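Local coordinates for putative lipoprotein YcdA (Bacillus subtilis subsp. subtilis str. 168, PDB 4R4G) that is of unknown function but is probably a membrane-attached lipoprotein, built from an Ig-like N-terminal domain and a mixed alpha+beta C-terminal domain, at residues 19-25 with 39-45; 80-84 with 95-99; 252-256 with 274-279. All blocks are in the same frame, centred on the assembly; numbering follows the deposited sequence.

Contact 1: residues 19-25 with 39-45; sequences IKDVSYT and LVLKVNV
A classic beta bulge opens this antiparallel strand pair: Lys-20 and Asp-21 both face Asn-44. Lys-20 N donates to Asn-44 O at 2.8 Å. Asp-21 N donates to Asn-44 O at 3.3 Å, from the same face of the carbonyl plane. Past the bulge the register is regular, with Ser-23 and Lys-42 exchanging two backbone bonds as a hydrogen-bonded pair. Thr-25 closes the run with a double grip on Val-40. Its backbone N-H meets Val-40 O in the carbonyl plane, and its OG1, set between backbone N and carbonyl carbon (chi1 62°), donates to the same Val-40 O from above that plane at 2.9 Å.

In the Ig-like N-terminal domain these are the two central strands of a four-stranded antiparallel sheet. Ile-19, Val-22, Tyr-24, Leu-41, Val-43 and Val-45 line the apolar face, where Leu-110 of strand 107-112 and Ile-136 of helix 134-141 also pack. Val-22 CG1 meets Leu-41 CD1 at 3.6 Å, while Leu-39 CD1 lies obliquely 3.8 Å from Tyr-24 CD1. The phenol OH of Tyr-24 bonds to Gly-105 N and Gly-131 O.

On the other face a water donates to Asp-21 OD2 and Lys-42 O and accepts from Ser-23 OG. Lys-20 lays its CB 3.4 Å from Asn-44 OD1, and its NZ continues to a salt bridge with Glu-95.

Contact 2: residues 80-84 with 95-99; sequences SEKLQ and EGNLF
The loop residue Leu-83 docks on strand 95-99 through a single backbone bond, its N donating to Asn-97 O at 2.9 Å. Two residues earlier in the loop, Glu-81 O is met by the Asn-97 side chain: ND2 donates at 3.1 Å with an N-H...O angle of 165°, and the oxygen lies almost in the amide plane. Both ends of that amide are employed, since Asn-97 OD1 accepts from Asn-44 ND2 on the adjacent strand. With an alanine at Asn-97, Glu-81 O and Asn-44 ND2 would each be likely to lose this partner, and the loop would be held less firmly to the strand.

Strand 93-102 is the outermost strand of its sheet in the Ig-like domain, and the loop leading to strand 86-88 runs along its outer edge. Gly-96 sits directly under Leu-83, where a CB would collide with Leu-83 CA. Leu-83 CD1 lies 3.8 Å from Gly-96 N, and Leu-83 CD2 touches Leu-98 CD2 at 3.9 Å, the two leucines side by side and both touching Phe-62.

Lys-82 runs alongside Phe-99 in the opposite sense, its CG turned anti to the backbone N (chi1 -161°) and brought to the ring edge of Phe-99, 3.7 Å from CD1. The ammonium beyond is taken up by Thr-74 O and a salt bridge to Asp-75, with a weak bond to a water that also accepts from Phe-99 N. Within the loop, Lys-82 O receives Gln-84 NE2 at 2.8 Å from above its carbonyl plane.

Contact 3: residues 252-256 with 274-279; sequences IEDKV and YALQVY
Ala-275 meets Ile-252 and Val-256 where helices 248-260 and 268-283 cross in the C-terminal domain. The short helical segments run at 127° to each other, their axes 9.7 Å apart at closest approach, and no hydrogen bond passes between them. The apolar part of the crossing centres on the small Ala-275, whose CB sits 3.7 Å from Val-256 CG2 and 3.9 Å from Ile-252 CG2; at this point the backbones come nearest, with Val-256 CA 6.2 Å from Ala-275 CA. Ile-252 spans the junction with both its branches. CG2, anti to the backbone N, faces Ala-275, and the longer branch carries CD1 obliquely to the ring of Tyr-279, 3.6 Å from CD2. Beyond the isoleucine, the tyrosine also touches Ile-208 and Ile-212 of helix 203-219, so this end of the crossing continues into a third helix.

In place of this methyl-to-methyl packing, the looser side has a bent lysine chain lying at the rim, its charge not bonded across the contact. Lys-255 turns at its second torsion (chi2 -96°) and lies across Tyr-274 at about a right angle, touching through methylenes: its CD meets both Tyr-274 OH (3.7 Å) and Val-278 CG1, while NZ reaches no closer than 4.1 Å to the hydroxyl. Val-278, buried behind this chain, meets it with both methyls. The Tyr-274 ring is stacked with Tyr-259, farther along the first helix, and turns its edge to the helix backbone, where CE2 approaches Lys-255 O to 3.3 Å.

How the contacts relate
The three contacts come one after another along the chain, with no interleaving of their segments. Contacts 1 and 2 belong to the Ig-like N-terminal domain, their centres 10 Å apart, and share one sheet: strand 39-48 of contact 1 is the direct neighbour of strand 93-102 in contact 2. The loop 80-84 docks on the outer edge of strand 93-102, which ends the sheet within this chain. Contact 3 lies in the C-terminal domain, on the other side of the chain's centre, about 59 Å from contact 1 and 62 Å from contact 2, centre to centre. With a kinked helix connecting the domains, the contacts belong to two separately packed domains of an elongated protein.

Contact 1: residues 19-25 with 39-45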
ATOM      1  N   ILE A  19     -27.634  10.969   5.465  1.00 75.22           N
ATOM      2  CA  ILE A  19     -26.315  10.552   5.030  1.00 73.52           C
ATOM      3  C   ILE A  19     -25.314  11.074   6.060  1.00 84.37           C
ATOM      4  O   ILE A  19     -25.023  12.275   6.096  1.00 86.96           O
ATOM      5  CB  ILE A  19     -25.993  11.019   3.604  1.00 73.38           C
ATOM      6  CG1 ILE A  19     -27.023  10.481   2.614  1.00 71.18           C
ATOM      7  CG2 ILE A  19     -24.574  10.614   3.243  1.00 71.02           C
ATOM      8  CD1 ILE A  19     -26.780  10.857   1.266  1.00 77.45           C
ATOM      9  N   LYS A  20     -24.812  10.176   6.908  1.00 82.38           N
ATOM     10  CA  LYS A  20     -23.909  10.521   7.995  1.00 84.39           C
ATOM     11  C   LYS A  20     -22.476  10.782   7.513  1.00 89.16           C
ATOM     12  O   LYS A  20     -21.841  11.688   8.051  1.00 92.93           O
ATOM     13  CB  LYS A  20     -23.945   9.455   9.104  1.00 87.47           C
ATOM     14  CG  LYS A  20     -25.336   9.294   9.722  1.00 96.49           C
ATOM     15  CD  LYS A  20     -25.282   8.856  11.188  1.00116.32           C
ATOM     16  CE  LYS A  20     -26.575   9.182  11.917  1.00129.39           C
ATOM     17  NZ  LYS A  20     -26.622   8.629  13.297  1.00138.48           N
ATOM     18  N   ASP A  21     -21.959  10.033   6.515  1.00 82.32           N
ATOM     19  CA  ASP A  21     -20.581  10.225   6.011  1.00 80.14           C
ATOM     20  C   ASP A  21     -20.418   9.750   4.550  1.00 77.91           C
ATOM     21  O   ASP A  21     -21.165   8.872   4.119  1.00 76.60           O
ATOM     22  CB  ASP A  21     -19.586   9.474   6.917  1.00 83.56           C
ATOM     23  CG  ASP A  21     -18.133   9.818   6.665  1.00104.78           C
ATOM     24  OD1 ASP A  21     -17.715  10.931   7.045  1.00109.52           O
ATOM     25  OD2 ASP A  21     -17.418   8.981   6.057  1.00112.63           O
ATOM     26  N   VAL A  22     -19.450  10.333   3.790  1.00 70.99           N
ATOM     27  CA  VAL A  22     -19.135   9.978   2.393  1.00 67.22           C
ATOM     28  C   VAL A  22     -17.619  10.012   2.205  1.00 74.66           C
ATOM     29  O   VAL A  22     -16.992  11.068   2.349  1.00 77.27           O
ATOM     30  CB  VAL A  22     -19.847  10.854   1.319  1.00 69.17           C
ATOM     31  CG1 VAL A  22     -19.384  10.496  -0.085  1.00 66.34           C
ATOM     32  CG2 VAL A  22     -21.368  10.734   1.404  1.00 69.23           C
ATOM     33  N   SER A  23     -17.031   8.871   1.849  1.00 69.73           N
ATOM     34  CA  SER A  23     -15.597   8.797   1.629  1.00 68.92           C
ATOM     35  C   SER A  23     -15.255   7.835   0.517  1.00 71.30           C
ATOM     36  O   SER A  23     -16.058   6.971   0.167  1.00 70.68           O
ATOM     37  CB  SER A  23     -14.891   8.367   2.910  1.00 73.43           C
ATOM     38  OG  SER A  23     -15.272   7.059   3.296  1.00 82.79           O
ATOM     39  N   TYR A  24     -14.060   8.002  -0.046  1.00 67.63           N
ATOM     40  CA  TYR A  24     -13.490   7.110  -1.049  1.00 65.22           C
ATOM     41  C   TYR A  24     -12.698   6.042  -0.329  1.00 68.26           C
ATOM     42  O   TYR A  24     -12.010   6.322   0.678  1.00 68.97           O
ATOM     43  CB  TYR A  24     -12.582   7.864  -2.033  1.00 65.60           C
ATOM     44  CG  TYR A  24     -13.290   8.832  -2.948  1.00 67.69           C
ATOM     45  CD1 TYR A  24     -14.121   8.373  -3.971  1.00 68.27           C
ATOM     46  CD2 TYR A  24     -13.057  10.201  -2.862  1.00 70.40           C
ATOM     47  CE1 TYR A  24     -14.738   9.259  -4.854  1.00 69.05           C
ATOM     48  CE2 TYR A  24     -13.669  11.097  -3.741  1.00 72.12           C
ATOM     49  CZ  TYR A  24     -14.515  10.621  -4.731  1.00 75.29           C
ATOM     50  OH  TYR A  24     -15.118  11.490  -5.603  1.00 72.30           O
ATOM     51  N   THR A  25     -12.819   4.810  -0.810  1.00 62.37           N
ATOM     52  CA  THR A  25     -12.087   3.685  -0.243  1.00 61.95           C
ATOM     53  C   THR A  25     -11.490   2.871  -1.386  1.00 65.03           C
ATOM     54  O   THR A  25     -11.866   3.027  -2.560  1.00 61.82           O
ATOM     55  CB  THR A  25     -12.971   2.807   0.690  1.00 69.37           C
ATOM     56  OG1 THR A  25     -14.066   2.230  -0.038  1.00 68.75           O
ATOM     57  CG2 THR A  25     -13.472   3.544   1.938  1.00 65.91           C
ATOM     58  N   LEU A  39     -12.453   3.507  -7.563  1.00 70.67           N
ATOM     59  CA  LEU A  39     -12.515   3.522  -6.111  1.00 68.04           C
ATOM     60  C   LEU A  39     -13.861   2.982  -5.684  1.00 69.05           C
ATOM     61  O   LEU A  39     -14.698   2.628  -6.528  1.00 68.81           O
ATOM     62  CB  LEU A  39     -12.293   4.943  -5.561  1.00 68.26           C
ATOM     63  CG  LEU A  39     -10.919   5.574  -5.802  1.00 73.76           C
ATOM     64  CD1 LEU A  39     -10.883   6.987  -5.267  1.00 74.41           C
ATOM     65  CD2 LEU A  39      -9.794   4.749  -5.137  1.00 76.03           C
ATOM     66  N   VAL A  40     -14.076   2.906  -4.382  1.00 62.75           N
ATOM     67  CA  VAL A  40     -15.339   2.446  -3.836  1.00 61.04           C
ATOM     68  C   VAL A  40     -15.853   3.577  -2.980  1.00 65.71           C
ATOM     69  O   VAL A  40     -15.123   4.042  -2.105  1.00 67.72           O
ATOM     70  CB  VAL A  40     -15.193   1.093  -3.081  1.00 63.84           C
ATOM     71  CG1 VAL A  40     -16.449   0.757  -2.274  1.00 64.05           C
ATOM     72  CG2 VAL A  40     -14.866  -0.031  -4.058  1.00 62.86           C
ATOM     73  N   LEU A  41     -17.073   4.067  -3.263  1.00 60.30           N
ATOM     74  CA  LEU A  41     -17.658   5.153  -2.488  1.00 59.44           C
ATOM     75  C   LEU A  41     -18.362   4.554  -1.278  1.00 65.39           C
ATOM     76  O   LEU A  41     -19.255   3.718  -1.435  1.00 64.31           O
ATOM     77  CB  LEU A  41     -18.611   5.985  -3.360  1.00 58.60           C
ATOM     78  CG  LEU A  41     -19.183   7.266  -2.750  1.00 62.92           C
ATOM     79  CD1 LEU A  41     -18.181   8.402  -2.820  1.00 63.42           C
ATOM     80  CD2 LEU A  41     -20.449   7.656  -3.449  1.00 61.11           C
ATOM     81  N   LYS A  42     -17.898   4.929  -0.066  1.00 63.34           N
ATOM     82  CA  LYS A  42     -18.461   4.450   1.205  1.00 63.93           C
ATOM     83  C   LYS A  42     -19.377   5.536   1.735  1.00 68.36           C
ATOM     84  O   LYS A  42     -18.914   6.620   2.108  1.00 70.45           O
ATOM     85  CB  LYS A  42     -17.339   4.079   2.206  1.00 66.90           C
ATOM     86  CG  LYS A  42     -17.791   3.453   3.525  1.00 72.03           C
ATOM     87  CD  LYS A  42     -16.589   3.025   4.341  1.00 70.89           C
ATOM     88  CE  LYS A  42     -16.861   2.906   5.818  1.00 90.57           C
ATOM     89  NZ  LYS A  42     -15.802   2.113   6.510  1.00102.65           N
ATOM     90  N   VAL A  43     -20.683   5.262   1.704  1.00 62.49           N
ATOM     91  CA  VAL A  43     -21.744   6.170   2.147  1.00 61.47           C
ATOM     92  C   VAL A  43     -22.374   5.578   3.422  1.00 66.59           C
ATOM     93  O   VAL A  43     -23.003   4.525   3.349  1.00 66.23           O
ATOM     94  CB  VAL A  43     -22.800   6.432   1.030  1.00 61.90           C
ATOM     95  CG1 VAL A  43     -23.774   7.537   1.422  1.00 62.28           C
ATOM     96  CG2 VAL A  43     -22.135   6.761  -0.303  1.00 60.13           C
ATOM     97  N   ASN A  44     -22.146   6.221   4.589  1.00 64.17           N
ATOM     98  CA  ASN A  44     -22.741   5.784   5.855  1.00 66.16           C
ATOM     99  C   ASN A  44     -24.081   6.464   5.952  1.00 70.77           C
ATOM    100  O   ASN A  44     -24.146   7.688   5.848  1.00 71.34           O
ATOM    101  CB  ASN A  44     -21.851   6.089   7.088  1.00 68.92           C
ATOM    102  CG  ASN A  44     -22.409   5.515   8.379  1.00 87.71           C
ATOM    103  OD1 ASN A  44     -23.263   6.106   9.059  1.00 81.15           O
ATOM    104  ND2 ASN A  44     -21.985   4.316   8.714  1.00 80.77           N
ATOM    105  N   VAL A  45     -25.147   5.672   6.057  1.00 67.19           N
ATOM    106  CA  VAL A  45     -26.510   6.171   6.099  1.00 68.02           C
ATOM    107  C   VAL A  45     -27.183   5.723   7.385  1.00 76.95           C
ATOM    108  O   VAL A  45     -26.711   4.796   8.043  1.00 77.85           O
ATOM    109  CB  VAL A  45     -27.358   5.740   4.851  1.00 69.43           C
ATOM    110  CG1 VAL A  45     -26.781   6.298   3.550  1.00 66.93           C
ATOM    111  CG2 VAL A  45     -27.543   4.220   4.776  1.00 68.62           C
TER
HETATM  112  O   HOH W   1     -17.784   6.389   4.956  1.00 65.30           O

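Contact 2: residues 80-84 with 95-99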
ATOM      1  N   SER A  80     -19.579  -7.613   7.411  1.00 80.67           N
ATOM      2  CA  SER A  80     -20.220  -7.122   8.638  1.00 80.94           C
ATOM      3  C   SER A  80     -20.128  -5.594   8.708  1.00 81.52           C
ATOM      4  O   SER A  80     -20.953  -4.990   9.382  1.00 83.93           O
ATOM      5  CB  SER A  80     -19.616  -7.761   9.885  1.00 86.61           C
ATOM      6  OG  SER A  80     -18.265  -7.378  10.098  1.00 94.85           O
ATOM      7  N   GLU A  81     -19.190  -4.977   7.948  1.00 73.80           N
ATOM      8  CA  GLU A  81     -18.996  -3.528   7.865  1.00 72.77           C
ATOM      9  C   GLU A  81     -20.048  -2.841   6.995  1.00 77.90           C
ATOM     10  O   GLU A  81     -19.953  -1.630   6.775  1.00 79.13           O
ATOM     11  CB  GLU A  81     -17.629  -3.200   7.249  1.00 72.56           C
ATOM     12  CG  GLU A  81     -16.367  -3.445   8.077  1.00 86.80           C
ATOM     13  CD  GLU A  81     -15.111  -3.059   7.300  1.00108.19           C
ATOM     14  OE1 GLU A  81     -15.138  -2.015   6.602  1.00100.39           O
ATOM     15  OE2 GLU A  81     -14.118  -3.825   7.350  1.00 97.22           O
ATOM     16  N   LYS A  82     -20.999  -3.606   6.440  1.00 72.55           N
ATOM     17  CA  LYS A  82     -22.007  -3.094   5.538  1.00 69.52           C
ATOM     18  C   LYS A  82     -23.342  -3.074   6.222  1.00 76.96           C
ATOM     19  O   LYS A  82     -23.532  -3.808   7.191  1.00 81.51           O
ATOM     20  CB  LYS A  82     -22.044  -3.980   4.280  1.00 69.61           C
ATOM     21  CG  LYS A  82     -22.694  -3.333   3.061  1.00 66.44           C
ATOM     22  CD  LYS A  82     -22.528  -4.172   1.829  1.00 63.48           C
ATOM     23  CE  LYS A  82     -23.462  -3.712   0.747  1.00 60.47           C
ATOM     24  NZ  LYS A  82     -23.117  -4.266  -0.589  1.00 64.07           N
ATOM     25  N   LEU A  83     -24.279  -2.244   5.723  1.00 71.98           N
ATOM     26  CA  LEU A  83     -25.637  -2.175   6.242  1.00 73.75           C
ATOM     27  C   LEU A  83     -26.254  -3.576   6.213  1.00 82.29           C
ATOM     28  O   LEU A  83     -26.137  -4.281   5.204  1.00 81.27           O
ATOM     29  CB  LEU A  83     -26.489  -1.171   5.435  1.00 71.44           C
ATOM     30  CG  LEU A  83     -27.969  -1.028   5.835  1.00 76.88           C
ATOM     31  CD1 LEU A  83     -28.122  -0.410   7.212  1.00 79.39           C
ATOM     32  CD2 LEU A  83     -28.720  -0.199   4.835  1.00 76.10           C
ATOM     33  N   GLN A  84     -26.867  -3.990   7.328  1.00 82.66           N
ATOM     34  CA  GLN A  84     -27.428  -5.325   7.414  1.00 84.46           C
ATOM     35  C   GLN A  84     -28.915  -5.304   7.255  1.00 90.85           C
ATOM     36  O   GLN A  84     -29.603  -4.420   7.780  1.00 91.47           O
ATOM     37  CB  GLN A  84     -27.042  -6.013   8.731  1.00 89.26           C
ATOM     38  CG  GLN A  84     -25.534  -6.181   8.961  1.00 98.77           C
ATOM     39  CD  GLN A  84     -24.814  -7.062   7.957  1.00107.96           C
ATOM     40  OE1 GLN A  84     -25.210  -8.198   7.655  1.00107.18           O
ATOM     41  NE2 GLN A  84     -23.706  -6.561   7.457  1.00 88.52           N
ATOM     42  N   GLU A  95     -28.611   1.870  11.027  1.00 87.81           N
ATOM     43  CA  GLU A  95     -27.491   2.661  10.537  1.00 85.63           C
ATOM     44  C   GLU A  95     -26.422   1.696   9.974  1.00 85.46           C
ATOM     45  O   GLU A  95     -26.257   0.580  10.477  1.00 86.50           O
ATOM     46  CB  GLU A  95     -26.956   3.565  11.673  1.00 90.57           C
ATOM     47  CG  GLU A  95     -26.068   4.727  11.237  1.00107.33           C
ATOM     48  CD  GLU A  95     -25.317   5.472  12.333  1.00135.97           C
ATOM     49  OE1 GLU A  95     -25.972   5.934  13.299  1.00131.09           O
ATOM     50  OE2 GLU A  95     -24.085   5.656  12.185  1.00127.75           O
ATOM     51  N   GLY A  96     -25.752   2.103   8.908  1.00 77.60           N
ATOM     52  CA  GLY A  96     -24.739   1.264   8.279  1.00 75.45           C
ATOM     53  C   GLY A  96     -24.165   1.875   7.025  1.00 77.14           C
ATOM     54  O   GLY A  96     -24.620   2.932   6.576  1.00 78.15           O
ATOM     55  N   ASN A  97     -23.180   1.204   6.447  1.00 71.03           N
ATOM     56  CA  ASN A  97     -22.467   1.681   5.270  1.00 68.40           C
ATOM     57  C   ASN A  97     -22.937   1.027   3.985  1.00 69.05           C
ATOM     58  O   ASN A  97     -23.348  -0.141   3.991  1.00 69.19           O
ATOM     59  CB  ASN A  97     -20.960   1.417   5.412  1.00 70.23           C
ATOM     60  CG  ASN A  97     -20.268   2.163   6.510  1.00 93.78           C
ATOM     61  OD1 ASN A  97     -20.166   3.390   6.511  1.00 87.41           O
ATOM     62  ND2 ASN A  97     -19.643   1.418   7.391  1.00 92.07           N
ATOM     63  N   LEU A  98     -22.789   1.775   2.870  1.00 60.86           N
ATOM     64  CA  LEU A  98     -23.107   1.353   1.516  1.00 57.47           C
ATOM     65  C   LEU A  98     -21.869   1.555   0.683  1.00 62.79           C
ATOM     66  O   LEU A  98     -21.098   2.476   0.936  1.00 64.63           O
ATOM     67  CB  LEU A  98     -24.307   2.107   0.927  1.00 55.76           C
ATOM     68  CG  LEU A  98     -25.550   2.281   1.776  1.00 59.65           C
ATOM     69  CD1 LEU A  98     -26.384   3.386   1.222  1.00 58.04           C
ATOM     70  CD2 LEU A  98     -26.358   0.971   1.896  1.00 61.93           C
ATOM     71  N   PHE A  99     -21.643   0.670  -0.277  1.00 57.54           N
ATOM     72  CA  PHE A  99     -20.437   0.671  -1.088  1.00 55.29           C
ATOM     73  C   PHE A  99     -20.795   0.579  -2.566  1.00 56.99           C
ATOM     74  O   PHE A  99     -21.626  -0.250  -2.957  1.00 56.14           O
ATOM     75  CB  PHE A  99     -19.544  -0.510  -0.669  1.00 57.86           C
ATOM     76  CG  PHE A  99     -19.167  -0.541   0.794  1.00 60.42           C
ATOM     77  CD1 PHE A  99     -20.018  -1.104   1.735  1.00 63.91           C
ATOM     78  CD2 PHE A  99     -17.927  -0.073   1.220  1.00 62.83           C
ATOM     79  CE1 PHE A  99     -19.674  -1.128   3.086  1.00 67.02           C
ATOM     80  CE2 PHE A  99     -17.583  -0.095   2.571  1.00 66.59           C
ATOM     81  CZ  PHE A  99     -18.466  -0.604   3.495  1.00 66.46           C
TER
HETATM   82  O   HOH W   2     -23.624  -1.155  -1.262  1.00 52.19           O

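Contact 3: residues 252-256 with 274-279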
ATOM      1  N   ILE A 252      34.314  -8.906 -10.967  1.00 86.08           N
ATOM      2  CA  ILE A 252      35.237  -9.074  -9.850  1.00 85.50           C
ATOM      3  C   ILE A 252      36.303 -10.073 -10.280  1.00 93.57           C
ATOM      4  O   ILE A 252      37.487  -9.764 -10.156  1.00 93.55           O
ATOM      5  CB  ILE A 252      34.529  -9.431  -8.519  1.00 86.54           C
ATOM      6  CG1 ILE A 252      33.684  -8.230  -8.036  1.00 84.41           C
ATOM      7  CG2 ILE A 252      35.546  -9.808  -7.441  1.00 87.00           C
ATOM      8  CD1 ILE A 252      32.455  -8.607  -7.362  1.00 88.59           C
ATOM      9  N   GLU A 253      35.890 -11.207 -10.887  1.00 94.05           N
ATOM     10  CA  GLU A 253      36.798 -12.228 -11.434  1.00 97.26           C
ATOM     11  C   GLU A 253      37.865 -11.550 -12.323  1.00101.14           C
ATOM     12  O   GLU A 253      39.051 -11.825 -12.144  1.00102.68           O
ATOM     13  CB  GLU A 253      35.991 -13.298 -12.224  1.00101.53           C
ATOM     14  CG  GLU A 253      36.784 -14.482 -12.791  1.00120.14           C
ATOM     15  CD  GLU A 253      36.080 -15.257 -13.901  1.00156.57           C
ATOM     16  OE1 GLU A 253      34.952 -15.751 -13.673  1.00159.39           O
ATOM     17  OE2 GLU A 253      36.657 -15.360 -15.009  1.00155.23           O
ATOM     18  N   ASP A 254      37.447 -10.609 -13.208  1.00 96.33           N
ATOM     19  CA  ASP A 254      38.340  -9.890 -14.123  1.00 98.09           C
ATOM     20  C   ASP A 254      39.209  -8.864 -13.381  1.00101.89           C
ATOM     21  O   ASP A 254      40.358  -8.682 -13.752  1.00103.65           O
ATOM     22  CB  ASP A 254      37.568  -9.216 -15.292  1.00100.68           C
ATOM     23  CG  ASP A 254      36.771 -10.150 -16.216  1.00109.10           C
ATOM     24  OD1 ASP A 254      37.257 -11.267 -16.516  1.00110.22           O
ATOM     25  OD2 ASP A 254      35.681  -9.749 -16.665  1.00116.70           O
ATOM     26  N   LYS A 255      38.697  -8.231 -12.331  1.00 97.39           N
ATOM     27  CA  LYS A 255      39.483  -7.251 -11.580  1.00 97.22           C
ATOM     28  C   LYS A 255      40.520  -7.956 -10.692  1.00105.78           C
ATOM     29  O   LYS A 255      41.624  -7.430 -10.477  1.00104.90           O
ATOM     30  CB  LYS A 255      38.562  -6.338 -10.753  1.00 96.07           C
ATOM     31  CG  LYS A 255      38.183  -5.036 -11.465  1.00 97.82           C
ATOM     32  CD  LYS A 255      39.111  -3.915 -11.018  1.00112.08           C
ATOM     33  CE  LYS A 255      38.620  -2.524 -11.324  1.00127.68           C
ATOM     34  NZ  LYS A 255      39.475  -1.492 -10.662  1.00135.52           N
ATOM     35  N   VAL A 256      40.152  -9.168 -10.210  1.00105.71           N
ATOM     36  CA  VAL A 256      40.970 -10.053  -9.372  1.00106.34           C
ATOM     37  C   VAL A 256      42.122 -10.562 -10.227  1.00112.29           C
ATOM     38  O   VAL A 256      43.258 -10.523  -9.767  1.00111.18           O
ATOM     39  CB  VAL A 256      40.132 -11.210  -8.733  1.00110.52           C
ATOM     40  CG1 VAL A 256      41.007 -12.381  -8.281  1.00112.02           C
ATOM     41  CG2 VAL A 256      39.295 -10.703  -7.565  1.00107.62           C
ATOM     42  N   TYR A 274      41.212  -7.686  -1.656  1.00 86.42           N
ATOM     43  CA  TYR A 274      41.119  -6.817  -2.826  1.00 84.45           C
ATOM     44  C   TYR A 274      39.763  -6.984  -3.515  1.00 87.17           C
ATOM     45  O   TYR A 274      39.187  -5.992  -3.972  1.00 87.54           O
ATOM     46  CB  TYR A 274      42.267  -7.092  -3.807  1.00 86.05           C
ATOM     47  CG  TYR A 274      42.180  -6.295  -5.093  1.00 88.19           C
ATOM     48  CD1 TYR A 274      42.539  -4.948  -5.129  1.00 90.15           C
ATOM     49  CD2 TYR A 274      41.746  -6.884  -6.276  1.00 89.89           C
ATOM     50  CE1 TYR A 274      42.456  -4.207  -6.310  1.00 91.63           C
ATOM     51  CE2 TYR A 274      41.661  -6.155  -7.461  1.00 92.04           C
ATOM     52  CZ  TYR A 274      42.037  -4.821  -7.479  1.00 99.91           C
ATOM     53  OH  TYR A 274      41.946  -4.106  -8.653  1.00104.04           O
ATOM     54  N   ALA A 275      39.255  -8.231  -3.600  1.00 81.79           N
ATOM     55  CA  ALA A 275      37.967  -8.501  -4.225  1.00 80.24           C
ATOM     56  C   ALA A 275      36.858  -7.765  -3.467  1.00 84.46           C
ATOM     57  O   ALA A 275      36.015  -7.140  -4.094  1.00 84.43           O
ATOM     58  CB  ALA A 275      37.702  -9.994  -4.256  1.00 81.36           C
ATOM     59  N   LEU A 276      36.914  -7.761  -2.123  1.00 80.51           N
ATOM     60  CA  LEU A 276      35.930  -7.091  -1.276  1.00 79.22           C
ATOM     61  C   LEU A 276      36.018  -5.557  -1.411  1.00 81.61           C
ATOM     62  O   LEU A 276      35.054  -4.847  -1.073  1.00 81.08           O
ATOM     63  CB  LEU A 276      36.121  -7.520   0.199  1.00 79.31           C
ATOM     64  CG  LEU A 276      35.915  -9.010   0.522  1.00 84.14           C
ATOM     65  CD1 LEU A 276      36.534  -9.364   1.828  1.00 84.95           C
ATOM     66  CD2 LEU A 276      34.444  -9.410   0.505  1.00 83.84           C
ATOM     67  N   GLN A 277      37.178  -5.063  -1.890  1.00 76.54           N
ATOM     68  CA  GLN A 277      37.440  -3.647  -2.109  1.00 76.52           C
ATOM     69  C   GLN A 277      36.852  -3.162  -3.442  1.00 82.55           C
ATOM     70  O   GLN A 277      36.295  -2.062  -3.480  1.00 81.55           O
ATOM     71  CB  GLN A 277      38.946  -3.354  -2.085  1.00 78.80           C
ATOM     72  CG  GLN A 277      39.584  -3.337  -0.703  1.00 99.32           C
ATOM     73  CD  GLN A 277      41.101  -3.345  -0.766  1.00124.50           C
ATOM     74  OE1 GLN A 277      41.731  -2.756  -1.667  1.00120.94           O
ATOM     75  NE2 GLN A 277      41.722  -4.012   0.206  1.00116.23           N
ATOM     76  N   VAL A 278      37.031  -3.938  -4.543  1.00 81.24           N
ATOM     77  CA  VAL A 278      36.526  -3.547  -5.863  1.00 82.39           C
ATOM     78  C   VAL A 278      35.007  -3.715  -5.951  1.00 83.83           C
ATOM     79  O   VAL A 278      34.383  -2.962  -6.704  1.00 83.73           O
ATOM     80  CB  VAL A 278      37.216  -4.247  -7.062  1.00 89.44           C
ATOM     81  CG1 VAL A 278      38.637  -3.739  -7.259  1.00 90.75           C
ATOM     82  CG2 VAL A 278      37.183  -5.768  -6.942  1.00 89.63           C
ATOM     83  N   TYR A 279      34.424  -4.695  -5.194  1.00 78.63           N
ATOM     84  CA  TYR A 279      32.988  -5.033  -5.157  1.00 77.16           C
ATOM     85  C   TYR A 279      32.109  -3.753  -5.161  1.00 78.88           C
ATOM     86  O   TYR A 279      31.316  -3.608  -6.095  1.00 78.12           O
ATOM     87  CB  TYR A 279      32.632  -5.945  -3.955  1.00 77.85           C
ATOM     88  CG  TYR A 279      31.231  -6.524  -4.013  1.00 80.86           C
ATOM     89  CD1 TYR A 279      30.107  -5.708  -3.892  1.00 82.06           C
ATOM     90  CD2 TYR A 279      31.027  -7.890  -4.159  1.00 83.17           C
ATOM     91  CE1 TYR A 279      28.815  -6.233  -3.976  1.00 82.69           C
ATOM     92  CE2 TYR A 279      29.738  -8.426  -4.252  1.00 84.24           C
ATOM     93  CZ  TYR A 279      28.635  -7.597  -4.133  1.00 88.81           C
ATOM     94  OH  TYR A 279      27.366  -8.125  -4.213  1.00 89.54           O
TER